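Local coordinates for protein toxin 2A (Paenibacillus larvae, PDB 5URP) that probably transfers ADP-ribose from NAD+ to a host protein, acting as an ADP-ribosyltransferase virulence factor of the bacterium, at residues Asn67-Glu72 with Pro79-Lys84; Leu87-Leu92 with Arg146-Thr151; Asn124-Glu129 with Ile204-Asn209. All coordinates share one frame; numbering follows the deposited sequence.

Contact 1 of 3, residues Asn67-Glu72 with Pro79-Lys84; sequences NTYLRE and PDMDKK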
ATOM      1  N   ASN A  67     -11.984   1.844  -2.910  1.00 27.34           N
ATOM      2  CA  ASN A  67     -11.410   1.914  -1.566  1.00 29.12           C
ATOM      3  C   ASN A  67     -12.268   2.757  -0.636  1.00 29.63           C
ATOM      4  O   ASN A  67     -12.444   2.409   0.539  1.00 30.11           O
ATOM      5  CB  ASN A  67      -9.974   2.415  -1.619  1.00 29.22           C
ATOM      6  CG  ASN A  67      -9.024   1.353  -2.153  1.00 27.36           C
ATOM      7  OD1 ASN A  67      -9.321   0.142  -2.114  1.00 26.39           O
ATOM      8  ND2 ASN A  67      -7.886   1.787  -2.663  1.00 26.09           N
ATOM      9  N   THR A  68     -12.821   3.860  -1.137  1.00 29.75           N
ATOM     10  CA  THR A  68     -13.755   4.649  -0.349  1.00 33.56           C
ATOM     11  C   THR A  68     -14.972   3.828   0.031  1.00 33.01           C
ATOM     12  O   THR A  68     -15.476   3.918   1.159  1.00 37.19           O
ATOM     13  CB  THR A  68     -14.181   5.892  -1.137  1.00 36.67           C
ATOM     14  OG1 THR A  68     -13.021   6.679  -1.433  1.00 37.85           O
ATOM     15  CG2 THR A  68     -15.139   6.716  -0.330  1.00 40.20           C
ATOM     16  N   TYR A  69     -15.488   3.057  -0.914  1.00 35.42           N
ATOM     17  CA  TYR A  69     -16.642   2.219  -0.630  1.00 35.34           C
ATOM     18  C   TYR A  69     -16.327   1.253   0.505  1.00 37.28           C
ATOM     19  O   TYR A  69     -17.092   1.122   1.461  1.00 37.96           O
ATOM     20  CB  TYR A  69     -17.024   1.481  -1.911  1.00 43.87           C
ATOM     21  CG  TYR A  69     -18.113   0.461  -1.779  1.00 37.01           C
ATOM     22  CD1 TYR A  69     -19.443   0.839  -1.772  1.00 38.87           C
ATOM     23  CD2 TYR A  69     -17.815  -0.885  -1.703  1.00 37.13           C
ATOM     24  CE1 TYR A  69     -20.443  -0.103  -1.668  1.00 42.83           C
ATOM     25  CE2 TYR A  69     -18.799  -1.826  -1.602  1.00 35.99           C
ATOM     26  CZ  TYR A  69     -20.111  -1.438  -1.586  1.00 38.69           C
ATOM     27  OH  TYR A  69     -21.112  -2.378  -1.485  1.00 39.82           O
ATOM     28  N   LEU A  70     -15.163   0.613   0.442  1.00 31.95           N
ATOM     29  CA  LEU A  70     -14.807  -0.362   1.470  1.00 32.26           C
ATOM     30  C   LEU A  70     -14.580   0.309   2.824  1.00 31.99           C
ATOM     31  O   LEU A  70     -14.930  -0.244   3.870  1.00 33.22           O
ATOM     32  CB  LEU A  70     -13.556  -1.113   1.033  1.00 32.31           C
ATOM     33  CG  LEU A  70     -13.709  -2.155  -0.069  1.00 27.46           C
ATOM     34  CD1 LEU A  70     -12.345  -2.582  -0.552  1.00 25.45           C
ATOM     35  CD2 LEU A  70     -14.479  -3.385   0.467  1.00 28.20           C
ATOM     36  N   ARG A  71     -13.987   1.500   2.825  1.00 31.57           N
ATOM     37  CA  ARG A  71     -13.717   2.215   4.069  1.00 35.23           C
ATOM     38  C   ARG A  71     -14.981   2.781   4.698  1.00 37.30           C
ATOM     39  O   ARG A  71     -15.085   2.845   5.932  1.00 40.41           O
ATOM     40  CB  ARG A  71     -12.733   3.362   3.806  1.00 42.44           C
ATOM     41  CG  ARG A  71     -11.284   2.973   3.623  1.00 49.27           C
ATOM     42  CD  ARG A  71     -10.506   4.175   3.064  1.00 59.01           C
ATOM     43  NE  ARG A  71      -9.057   4.061   3.206  1.00 68.88           N
ATOM     44  CZ  ARG A  71      -8.188   4.953   2.730  1.00 80.08           C
ATOM     45  NH1 ARG A  71      -6.882   4.778   2.907  1.00 76.42           N
ATOM     46  NH2 ARG A  71      -8.621   6.024   2.076  1.00 91.66           N
ATOM     47  N   GLU A  72     -15.946   3.211   3.881  1.00 37.89           N
ATOM     48  CA  GLU A  72     -17.086   3.993   4.355  1.00 43.03           C
ATOM     49  C   GLU A  72     -18.404   3.234   4.376  1.00 49.42           C
ATOM     50  O   GLU A  72     -19.206   3.440   5.290  1.00 65.34           O
ATOM     51  CB  GLU A  72     -17.256   5.245   3.484  1.00 52.93           C
ATOM     52  CG  GLU A  72     -16.060   6.203   3.532  1.00 69.45           C
ATOM     53  CD  GLU A  72     -16.319   7.528   2.825  1.00 85.01           C
ATOM     54  OE1 GLU A  72     -17.295   7.621   2.049  1.00 78.75           O
ATOM     55  OE2 GLU A  72     -15.541   8.477   3.051  1.00103.79           O
ATOM     56  N   PRO A  79     -24.390  -3.729  -5.319  1.00 56.79           N
ATOM     57  CA  PRO A  79     -24.016  -5.064  -5.818  1.00 55.60           C
ATOM     58  C   PRO A  79     -22.962  -5.047  -6.908  1.00 51.72           C
ATOM     59  O   PRO A  79     -22.131  -5.964  -6.959  1.00 50.46           O
ATOM     60  CB  PRO A  79     -25.350  -5.626  -6.336  1.00 60.80           C
ATOM     61  CG  PRO A  79     -26.394  -4.852  -5.624  1.00 65.19           C
ATOM     62  CD  PRO A  79     -25.834  -3.481  -5.466  1.00 64.13           C
ATOM     63  N   ASP A  80     -22.967  -4.039  -7.783  1.00 53.49           N
ATOM     64  CA  ASP A  80     -21.960  -3.972  -8.839  1.00 53.61           C
ATOM     65  C   ASP A  80     -20.574  -3.732  -8.261  1.00 43.82           C
ATOM     66  O   ASP A  80     -19.585  -4.261  -8.772  1.00 45.34           O
ATOM     67  CB  ASP A  80     -22.313  -2.874  -9.841  1.00 63.71           C
ATOM     68  CG  ASP A  80     -23.572  -3.186 -10.641  1.00 79.45           C
ATOM     69  OD1 ASP A  80     -23.982  -4.369 -10.692  1.00 83.61           O
ATOM     70  OD2 ASP A  80     -24.149  -2.245 -11.231  1.00 85.82           O
ATOM     71  N   MET A  81     -20.480  -2.934  -7.199  1.00 46.58           N
ATOM     72  CA  MET A  81     -19.204  -2.771  -6.520  1.00 42.08           C
ATOM     73  C   MET A  81     -18.780  -4.068  -5.846  1.00 41.59           C
ATOM     74  O   MET A  81     -17.615  -4.460  -5.931  1.00 38.85           O
ATOM     75  CB  MET A  81     -19.287  -1.640  -5.501  1.00 44.34           C
ATOM     76  CG  MET A  81     -19.455  -0.279  -6.136  1.00 51.54           C
ATOM     77  SD  MET A  81     -17.870   0.298  -6.766  1.00 51.37           S
ATOM     78  CE  MET A  81     -17.127   0.883  -5.266  1.00 46.87           C
ATOM     79  N   ASP A  82     -19.719  -4.757  -5.188  1.00 39.52           N
ATOM     80  CA  ASP A  82     -19.377  -6.003  -4.502  1.00 39.55           C
ATOM     81  C   ASP A  82     -18.833  -7.038  -5.481  1.00 42.83           C
ATOM     82  O   ASP A  82     -17.939  -7.818  -5.139  1.00 37.54           O
ATOM     83  CB  ASP A  82     -20.604  -6.555  -3.767  1.00 43.33           C
ATOM     84  CG  ASP A  82     -21.053  -5.657  -2.631  1.00 44.49           C
ATOM     85  OD1 ASP A  82     -20.258  -4.761  -2.248  1.00 43.47           O
ATOM     86  OD2 ASP A  82     -22.182  -5.835  -2.136  1.00 46.69           O
ATOM     87  N   LYS A  83     -19.393  -7.077  -6.690  1.00 38.64           N
ATOM     88  CA  LYS A  83     -18.922  -7.987  -7.733  1.00 39.21           C
ATOM     89  C   LYS A  83     -17.471  -7.714  -8.101  1.00 36.40           C
ATOM     90  O   LYS A  83     -16.683  -8.646  -8.297  1.00 35.84           O
ATOM     91  CB  LYS A  83     -19.827  -7.835  -8.953  1.00 45.56           C
ATOM     92  CG  LYS A  83     -19.324  -8.436 -10.260  1.00 61.56           C
ATOM     93  CD  LYS A  83     -20.177  -7.937 -11.453  1.00 70.26           C
ATOM     94  CE  LYS A  83     -19.885  -6.461 -11.827  1.00 68.23           C
ATOM     95  NZ  LYS A  83     -18.505  -6.264 -12.386  1.00 65.68           N
ATOM     96  N   LYS A  84     -17.100  -6.439  -8.227  1.00 34.12           N
ATOM     97  CA  LYS A  84     -15.707  -6.101  -8.502  1.00 32.07           C
ATOM     98  C   LYS A  84     -14.794  -6.542  -7.371  1.00 29.88           C
ATOM     99  O   LYS A  84     -13.694  -7.057  -7.602  1.00 28.95           O
ATOM    100  CB  LYS A  84     -15.565  -4.594  -8.703  1.00 29.87           C
ATOM    101  CG  LYS A  84     -16.395  -4.009  -9.793  1.00 34.84           C
ATOM    102  CD  LYS A  84     -15.928  -2.569 -10.024  1.00 35.18           C
ATOM    103  CE  LYS A  84     -16.502  -1.988 -11.293  1.00 43.36           C
ATOM    104  NZ  LYS A  84     -17.724  -1.217 -10.967  1.00 52.58           N
TER

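Contact 2 of 3, residues Leu87-Leu92 with Arg146-Thr151; sequences LIDKAL and RGYLST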
ATOM      1  N   LEU A  87     -14.047 -10.238  -7.288  1.00 29.19           N
ATOM      2  CA  LEU A  87     -13.077 -10.646  -8.300  1.00 29.19           C
ATOM      3  C   LEU A  87     -11.652 -10.319  -7.874  1.00 27.42           C
ATOM      4  O   LEU A  87     -10.742 -11.150  -8.004  1.00 27.35           O
ATOM      5  CB  LEU A  87     -13.431  -9.966  -9.632  1.00 30.29           C
ATOM      6  CG  LEU A  87     -14.633 -10.566 -10.348  1.00 33.94           C
ATOM      7  CD1 LEU A  87     -15.208  -9.622 -11.425  1.00 36.26           C
ATOM      8  CD2 LEU A  87     -14.235 -11.878 -10.974  1.00 35.55           C
ATOM      9  N   ILE A  88     -11.425  -9.100  -7.369  1.00 26.39           N
ATOM     10  CA  ILE A  88     -10.093  -8.754  -6.900  1.00 24.36           C
ATOM     11  C   ILE A  88      -9.687  -9.623  -5.722  1.00 23.57           C
ATOM     12  O   ILE A  88      -8.548 -10.091  -5.656  1.00 22.68           O
ATOM     13  CB  ILE A  88     -10.034  -7.259  -6.548  1.00 22.24           C
ATOM     14  CG1 ILE A  88     -10.412  -6.442  -7.775  1.00 22.70           C
ATOM     15  CG2 ILE A  88      -8.646  -6.924  -6.081  1.00 20.99           C
ATOM     16  CD1 ILE A  88     -10.583  -4.962  -7.498  1.00 21.49           C
ATOM     17  N   ASP A  89     -10.615  -9.863  -4.788  1.00 26.80           N
ATOM     18  CA  ASP A  89     -10.325 -10.714  -3.631  1.00 25.32           C
ATOM     19  C   ASP A  89      -9.865 -12.080  -4.093  1.00 26.02           C
ATOM     20  O   ASP A  89      -8.867 -12.625  -3.592  1.00 25.25           O
ATOM     21  CB  ASP A  89     -11.569 -10.880  -2.761  1.00 27.52           C
ATOM     22  CG  ASP A  89     -11.908  -9.660  -1.950  1.00 27.08           C
ATOM     23  OD1 ASP A  89     -11.136  -8.699  -1.950  1.00 26.35           O
ATOM     24  OD2 ASP A  89     -12.965  -9.732  -1.277  1.00 28.29           O
ATOM     25  N   LYS A  90     -10.600 -12.650  -5.041  1.00 27.83           N
ATOM     26  CA  LYS A  90     -10.314 -13.984  -5.549  1.00 27.67           C
ATOM     27  C   LYS A  90      -8.990 -14.018  -6.285  1.00 28.35           C
ATOM     28  O   LYS A  90      -8.285 -15.029  -6.241  1.00 27.92           O
ATOM     29  CB  LYS A  90     -11.475 -14.420  -6.443  1.00 30.69           C
ATOM     30  CG  LYS A  90     -11.402 -15.776  -7.110  1.00 43.65           C
ATOM     31  CD  LYS A  90     -12.775 -16.156  -7.715  1.00 47.78           C
ATOM     32  CE  LYS A  90     -13.277 -15.198  -8.818  1.00 48.88           C
ATOM     33  NZ  LYS A  90     -12.776 -15.515 -10.210  1.00 43.11           N
ATOM     34  N   ALA A  91      -8.629 -12.921  -6.969  1.00 23.71           N
ATOM     35  CA  ALA A  91      -7.352 -12.867  -7.659  1.00 24.15           C
ATOM     36  C   ALA A  91      -6.180 -12.817  -6.685  1.00 21.70           C
ATOM     37  O   ALA A  91      -5.140 -13.443  -6.927  1.00 22.18           O
ATOM     38  CB  ALA A  91      -7.330 -11.644  -8.600  1.00 24.99           C
ATOM     39  N   LEU A  92      -6.288 -12.054  -5.605  1.00 28.60           N
ATOM     40  CA  LEU A  92      -5.107 -11.875  -4.770  1.00 26.53           C
ATOM     41  C   LEU A  92      -4.751 -13.114  -3.954  1.00 25.51           C
ATOM     42  O   LEU A  92      -3.586 -13.267  -3.593  1.00 26.17           O
ATOM     43  CB  LEU A  92      -5.299 -10.682  -3.855  1.00 25.73           C
ATOM     44  CG  LEU A  92      -5.352  -9.339  -4.595  1.00 23.63           C
ATOM     45  CD1 LEU A  92      -5.732  -8.210  -3.637  1.00 25.36           C
ATOM     46  CD2 LEU A  92      -4.041  -8.946  -5.311  1.00 25.67           C
ATOM     47  N   ARG A 146      -9.167  -1.036   5.560  1.00 26.47           N
ATOM     48  CA  ARG A 146     -10.375  -1.628   4.998  1.00 25.70           C
ATOM     49  C   ARG A 146     -10.384  -1.660   3.474  1.00 24.57           C
ATOM     50  O   ARG A 146     -10.972  -2.570   2.897  1.00 24.80           O
ATOM     51  CB  ARG A 146     -11.592  -0.887   5.538  1.00 26.74           C
ATOM     52  CG  ARG A 146     -11.673  -1.088   7.067  1.00 29.43           C
ATOM     53  CD  ARG A 146     -12.981  -0.690   7.714  1.00 48.75           C
ATOM     54  NE  ARG A 146     -12.801  -0.582   9.163  1.00 58.29           N
ATOM     55  CZ  ARG A 146     -13.780  -0.608  10.059  1.00 63.20           C
ATOM     56  NH1 ARG A 146     -15.044  -0.765   9.678  1.00 69.97           N
ATOM     57  NH2 ARG A 146     -13.485  -0.493  11.348  1.00 59.62           N
ATOM     58  N   GLY A 147      -9.772  -0.672   2.793  1.00 23.43           N
ATOM     59  CA  GLY A 147      -9.621  -0.774   1.352  1.00 23.00           C
ATOM     60  C   GLY A 147      -8.513  -1.731   0.975  1.00 24.83           C
ATOM     61  O   GLY A 147      -7.836  -2.296   1.823  1.00 23.21           O
ATOM     62  N   TYR A 148      -8.292  -1.901  -0.333  1.00 21.81           N
ATOM     63  CA  TYR A 148      -7.062  -2.550  -0.753  1.00 21.12           C
ATOM     64  C   TYR A 148      -5.858  -1.663  -0.431  1.00 21.71           C
ATOM     65  O   TYR A 148      -5.959  -0.439  -0.321  1.00 23.99           O
ATOM     66  CB  TYR A 148      -7.106  -2.879  -2.251  1.00 22.65           C
ATOM     67  CG  TYR A 148      -8.203  -3.848  -2.599  1.00 24.41           C
ATOM     68  CD1 TYR A 148      -8.043  -5.232  -2.409  1.00 23.44           C
ATOM     69  CD2 TYR A 148      -9.420  -3.386  -3.054  1.00 22.35           C
ATOM     70  CE1 TYR A 148      -9.077  -6.109  -2.717  1.00 22.64           C
ATOM     71  CE2 TYR A 148     -10.457  -4.239  -3.349  1.00 23.96           C
ATOM     72  CZ  TYR A 148     -10.290  -5.599  -3.176  1.00 24.43           C
ATOM     73  OH  TYR A 148     -11.355  -6.377  -3.486  1.00 26.52           O
ATOM     74  N   LEU A 149      -4.711  -2.289  -0.284  1.00 21.23           N
ATOM     75  CA  LEU A 149      -3.491  -1.591   0.099  1.00 22.01           C
ATOM     76  C   LEU A 149      -2.528  -1.625  -1.079  1.00 21.79           C
ATOM     77  O   LEU A 149      -1.840  -2.619  -1.321  1.00 22.26           O
ATOM     78  CB  LEU A 149      -2.904  -2.219   1.359  1.00 24.82           C
ATOM     79  CG  LEU A 149      -1.774  -1.471   2.045  1.00 28.77           C
ATOM     80  CD1 LEU A 149      -2.174  -0.052   2.407  1.00 26.36           C
ATOM     81  CD2 LEU A 149      -1.363  -2.241   3.309  1.00 31.07           C
ATOM     82  N   SER A 150      -2.486  -0.506  -1.816  1.00 22.33           N
ATOM     83  CA  SER A 150      -1.579  -0.331  -2.934  1.00 21.76           C
ATOM     84  C   SER A 150      -0.242   0.177  -2.410  1.00 24.00           C
ATOM     85  O   SER A 150      -0.193   1.187  -1.692  1.00 24.66           O
ATOM     86  CB  SER A 150      -2.152   0.678  -3.942  1.00 24.08           C
ATOM     87  OG  SER A 150      -3.307   0.186  -4.603  1.00 24.28           O
ATOM     88  N   THR A 151       0.834  -0.502  -2.791  1.00 18.71           N
ATOM     89  CA  THR A 151       2.186  -0.180  -2.369  1.00 18.85           C
ATOM     90  C   THR A 151       3.081  -0.318  -3.590  1.00 19.70           C
ATOM     91  O   THR A 151       2.622  -0.725  -4.658  1.00 21.06           O
ATOM     92  CB  THR A 151       2.674  -1.124  -1.265  1.00 20.11           C
ATOM     93  OG1 THR A 151       2.916  -2.416  -1.817  1.00 19.79           O
ATOM     94  CG2 THR A 151       1.653  -1.224  -0.145  1.00 22.88           C
TER

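Contact 3 of 3, residues Asn124-Glu129 with Ile204-Asn209; sequences NKVNGE and IKIIVN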
ATOM      1  N   ASN A 124       6.543  23.142   5.171  1.00 56.94           N
ATOM      2  CA  ASN A 124       7.430  22.054   4.777  1.00 61.88           C
ATOM      3  C   ASN A 124       8.026  21.310   5.968  1.00 49.43           C
ATOM      4  O   ASN A 124       8.883  20.444   5.772  1.00 44.29           O
ATOM      5  CB  ASN A 124       8.557  22.593   3.890  1.00 69.37           C
ATOM      6  CG  ASN A 124       8.101  22.863   2.470  1.00 72.62           C
ATOM      7  OD1 ASN A 124       7.161  22.238   1.976  1.00 62.04           O
ATOM      8  ND2 ASN A 124       8.769  23.793   1.802  1.00 84.83           N
ATOM      9  N   LYS A 125       7.600  21.624   7.189  1.00 47.10           N
ATOM     10  CA  LYS A 125       8.120  20.992   8.393  1.00 52.75           C
ATOM     11  C   LYS A 125       7.011  20.184   9.057  1.00 44.70           C
ATOM     12  O   LYS A 125       5.841  20.576   9.034  1.00 44.95           O
ATOM     13  CB  LYS A 125       8.669  22.040   9.374  1.00 65.91           C
ATOM     14  CG  LYS A 125       9.700  23.004   8.763  1.00 73.94           C
ATOM     15  CD  LYS A 125      11.119  22.768   9.284  1.00 73.46           C
ATOM     16  CE  LYS A 125      12.196  23.373   8.362  1.00 76.75           C
ATOM     17  NZ  LYS A 125      12.444  22.558   7.121  1.00 74.04           N
ATOM     18  N   VAL A 126       7.369  19.053   9.635  1.00 38.48           N
ATOM     19  CA  VAL A 126       6.396  18.303  10.417  1.00 37.57           C
ATOM     20  C   VAL A 126       6.206  19.022  11.742  1.00 40.46           C
ATOM     21  O   VAL A 126       7.177  19.465  12.366  1.00 43.88           O
ATOM     22  CB  VAL A 126       6.842  16.844  10.628  1.00 38.56           C
ATOM     23  CG1 VAL A 126       5.981  16.184  11.706  1.00 39.54           C
ATOM     24  CG2 VAL A 126       6.723  16.054   9.350  1.00 37.13           C
ATOM     25  N   ASN A 127       4.951  19.170  12.158  1.00 41.55           N
ATOM     26  CA  ASN A 127       4.631  19.722  13.472  1.00 45.85           C
ATOM     27  C   ASN A 127       5.140  18.766  14.555  1.00 41.87           C
ATOM     28  O   ASN A 127       4.650  17.642  14.678  1.00 41.83           O
ATOM     29  CB  ASN A 127       3.125  19.944  13.570  1.00 62.25           C
ATOM     30  CG  ASN A 127       2.719  20.594  14.873  1.00 83.09           C
ATOM     31  OD1 ASN A 127       3.167  20.182  15.948  1.00 79.04           O
ATOM     32  ND2 ASN A 127       1.880  21.610  14.794  1.00102.67           N
ATOM     33  N   GLY A 128       6.143  19.201  15.325  1.00 48.33           N
ATOM     34  CA  GLY A 128       6.832  18.286  16.223  1.00 51.87           C
ATOM     35  C   GLY A 128       5.961  17.787  17.356  1.00 51.22           C
ATOM     36  O   GLY A 128       6.108  16.646  17.805  1.00 49.17           O
ATOM     37  N   GLU A 129       5.049  18.623  17.838  1.00 53.31           N
ATOM     38  CA  GLU A 129       4.140  18.174  18.884  1.00 54.72           C
ATOM     39  C   GLU A 129       3.168  17.125  18.350  1.00 52.22           C
ATOM     40  O   GLU A 129       2.875  16.140  19.035  1.00 51.21           O
ATOM     41  CB  GLU A 129       3.386  19.366  19.474  1.00 62.65           C
ATOM     42  CG  GLU A 129       3.611  19.512  20.959  1.00 78.59           C
ATOM     43  CD  GLU A 129       2.774  20.610  21.568  1.00 96.18           C
ATOM     44  OE1 GLU A 129       1.532  20.464  21.592  1.00 98.75           O
ATOM     45  OE2 GLU A 129       3.355  21.620  22.016  1.00107.85           O
ATOM     46  N   ILE A 204       7.827   5.075  14.431  1.00 27.65           N
ATOM     47  CA  ILE A 204       7.399   6.315  13.775  1.00 27.28           C
ATOM     48  C   ILE A 204       8.435   7.386  14.091  1.00 27.12           C
ATOM     49  O   ILE A 204       8.777   7.590  15.259  1.00 27.89           O
ATOM     50  CB  ILE A 204       6.001   6.769  14.252  1.00 26.93           C
ATOM     51  CG1 ILE A 204       4.920   5.761  13.836  1.00 25.84           C
ATOM     52  CG2 ILE A 204       5.665   8.157  13.697  1.00 28.62           C
ATOM     53  CD1 ILE A 204       3.547   6.044  14.413  1.00 26.91           C
ATOM     54  N   LYS A 205       8.909   8.098  13.063  1.00 29.30           N
ATOM     55  CA  LYS A 205       9.850   9.188  13.293  1.00 28.07           C
ATOM     56  C   LYS A 205       9.707  10.223  12.191  1.00 29.86           C
ATOM     57  O   LYS A 205       9.153   9.945  11.131  1.00 27.72           O
ATOM     58  CB  LYS A 205      11.290   8.692  13.344  1.00 30.39           C
ATOM     59  CG  LYS A 205      11.782   8.149  12.021  1.00 30.55           C
ATOM     60  CD  LYS A 205      13.214   7.600  12.087  1.00 36.57           C
ATOM     61  CE  LYS A 205      13.535   6.826  10.794  1.00 44.75           C
ATOM     62  NZ  LYS A 205      14.887   6.200  10.780  1.00 55.89           N
ATOM     63  N   ILE A 206      10.224  11.419  12.463  1.00 27.62           N
ATOM     64  CA  ILE A 206      10.298  12.467  11.450  1.00 27.08           C
ATOM     65  C   ILE A 206      11.548  12.239  10.620  1.00 28.56           C
ATOM     66  O   ILE A 206      12.634  12.038  11.174  1.00 29.33           O
ATOM     67  CB  ILE A 206      10.333  13.864  12.083  1.00 30.67           C
ATOM     68  CG1 ILE A 206       9.041  14.183  12.848  1.00 30.91           C
ATOM     69  CG2 ILE A 206      10.594  14.924  10.969  1.00 28.04           C
ATOM     70  CD1 ILE A 206       9.122  15.488  13.700  1.00 33.13           C
ATOM     71  N   ILE A 207      11.397  12.300   9.299  1.00 26.44           N
ATOM     72  CA  ILE A 207      12.526  12.330   8.383  1.00 25.51           C
ATOM     73  C   ILE A 207      12.533  13.682   7.664  1.00 25.57           C
ATOM     74  O   ILE A 207      11.504  14.352   7.526  1.00 26.80           O
ATOM     75  CB  ILE A 207      12.500  11.162   7.391  1.00 25.27           C
ATOM     76  CG1 ILE A 207      11.204  11.112   6.596  1.00 24.02           C
ATOM     77  CG2 ILE A 207      12.711   9.815   8.142  1.00 26.06           C
ATOM     78  CD1 ILE A 207      11.242  10.080   5.484  1.00 24.97           C
ATOM     79  N   VAL A 208      13.717  14.084   7.210  1.00 28.47           N
ATOM     80  CA  VAL A 208      13.908  15.453   6.719  1.00 28.43           C
ATOM     81  C   VAL A 208      14.561  15.499   5.356  1.00 31.31           C
ATOM     82  O   VAL A 208      14.959  16.583   4.890  1.00 29.60           O
ATOM     83  CB  VAL A 208      14.732  16.274   7.716  1.00 31.21           C
ATOM     84  CG1 VAL A 208      14.042  16.290   9.046  1.00 32.67           C
ATOM     85  CG2 VAL A 208      16.121  15.708   7.878  1.00 34.35           C
ATOM     86  N   ASN A 209      14.652  14.362   4.686  1.00 30.90           N
ATOM     87  CA  ASN A 209      15.316  14.388   3.391  1.00 30.51           C
ATOM     88  C   ASN A 209      14.401  14.991   2.331  1.00 30.40           C
ATOM     89  O   ASN A 209      13.178  15.073   2.482  1.00 30.39           O
ATOM     90  CB  ASN A 209      15.800  12.995   2.976  1.00 28.84           C
ATOM     91  CG  ASN A 209      14.675  12.015   2.697  1.00 28.14           C
ATOM     92  OD1 ASN A 209      13.617  12.056   3.318  1.00 29.68           O
ATOM     93  ND2 ASN A 209      14.914  11.106   1.764  1.00 28.18           N
TER

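Contact 1 of 3, residues Asn67-Glu72 with Pro79-Lys84
Helices 64-72 and 79-92, joined by the short loop between them, approach most closely at Tyr69 and Met81, whose CA atoms stand 8.1 Å apart, a spacing bridged by side chains. The Tyr69 side chain spans most of it: CG lies anti to the backbone N (chi1 174°), which carries the ring off its own helix and across to the other. Met81 lies over one face of that ring. Its CB sits above the ring centre, 4.0 Å from the centroid and almost on the normal, a CH-pi contact. The Met81 chain then bends at both chi2 and chi3 and curls back over the same face towards the root of the tyrosine, where CE meets Tyr69 CB at 3.4 Å and Tyr69 CG at 3.6 Å. Met81 SD stays higher, 5.3 Å from the centroid, so the Met-aromatic contact is distant and the carbon atoms do the close packing. The pair joins two consecutive helices of the helical N-terminal part of this ADP-ribosyltransferase, tied together by side chains as well as by their loop. At the far edge of the ring, Tyr69 OH donates to Asp82 OD1 at 2.6 Å. The acceptor is met on its syn side, 30° out of the carboxylate plane, and ring and carboxylate are turned 51° against each other. The same hydroxyl accepts from Lys78 N, while Asp82 OD2 takes Gly76 N, so phenol and carboxylate together hold the end of the loop that leads into helix 79-92. Asp82 stands in the first turn of that helix, where the helix dipole and these N-H donors would tend to favour a charged carboxylate. Ile85, further along helix 79-92, also touches Tyr69.

Contact 2 of 3, residues Leu87-Leu92 with Arg146-Thr151
Tyr148 reaches from the turn before strand 149-152 to helix 79-92, and its hydroxyl donates to Asp89 OD1 at 2.8 Å. The bond arrives from well above the carboxylate plane, 53° out of it, and the two side chains cross at about a right angle, with ring and carboxylate planes 58° apart. Ile88 fills one face of the ring near its hydroxyl end: CG2, anti to its own backbone N, lies 3.5 Å from Tyr148 CE1, and Ile88 CB comes within 3.4 Å of Tyr148 OH. One turn further on, Leu92 meets the ring at a slant, its CD1 4.0 Å from Tyr148 CD1. Ile88 and Leu92 thus present one apolar stripe of the helix, with Asp89 beside it to take the hydroxyl, the one polar atom of the tyrosine side chain. Around this shell, a salt bridge from Arg195 NE to Asp89 OD2 holds the other oxygen of the carboxylate. Ile66 of helix 64-72 packs against both Ile88 and Tyr148, and Leu192 of strand 190-193 against both Leu92 and Tyr148. Past the tyrosine, Ser150 binds Glu190 OE2 and Tyr59 OH through its OG, while its carbonyl O accepts from Arg105 NH1. Tyr148 therefore fastens the helical part to the root of a strand whose Ser150-Thr151 pair fits the Ser-Thr-Ser motif of the family; Ser150, with Arg105 and Glu190, fits the R-S-E signature that in related toxins marks the NAD+ site.

Contact 3 of 3, residues Asn124-Glu129 with Ile204-Asn209
Val126 points its CG1 straight at Ile206, overlapping the CG1-CD1 arm of the isoleucine: CG1 and CD1 of Ile206 each lie 3.8 Å from Val126 CG1. The two side chains meet tip to tip across a margin of the ADP-ribosyltransferase fold, where the small beta-hairpin of strands 121-122 and 125-126 leads into helix 128-138 beside the five-stranded mixed sheet. Ile206 sits near the end of strand 197-207 of that sheet; its CA and that of Val126 are the closest pair of the two segments, 7.1 Å apart. Val126 CG1 is anti to the backbone N (chi1 167°), and this branch makes the closest carbon contacts; Val126 CB follows, 4.1 Å from Ile206 CD1. The isoleucine has its CG1 beside the backbone N, and from there the chain extends to bring CD1 also to the start of the helix, 4.4 Å from Gly128 CA. With no side chain on Gly128, the methyl meets main chain there. The interface between these segments is wholly apolar and small, with 117 Å² buried in all. Ala131, in the first turn of helix 128-138, touches both Val126 and Ile206, and Leu215 of strand 214-221 backs Ile206 from the neighbouring strand. The hairpin has polar ties of its own to this corner: Gln213 OE1 accepts from Val126 N, and the backbones of Asn124 and Gln213 are hydrogen-bonded. Between the strand and the helix, Asn127, whose CB points away from strand 197-207, serves as the N-cap. OD1 of Asn127 accepts from Val130 N and, in a weak, bent capping bond of 3.1 Å (120° at the hydrogen), from Glu129 N.

How the contacts relate
Contacts 1 and 2 share helix 79-92 and adjoin, their centres 11 Å apart: contact 1 fixes its first turns to helix 64-72, and contact 2 its last turns to the strand 149-152 region. Helix 64-72 also joins them directly, through a probable hydrogen bond of 2.9 Å between Asn67 OD1 and Tyr148 N and packing of Leu70 CD1 on Tyr148 CE2 at 3.8 Å. Contact 2 bears most directly on the presumed NAD+ site, because segment 146-151 itself contains Ser150 of the likely R-S-E signature. Contact 3 stands apart, its centre 31 Å from that of contact 2 across the chain's centre and 34 Å from that of contact 1.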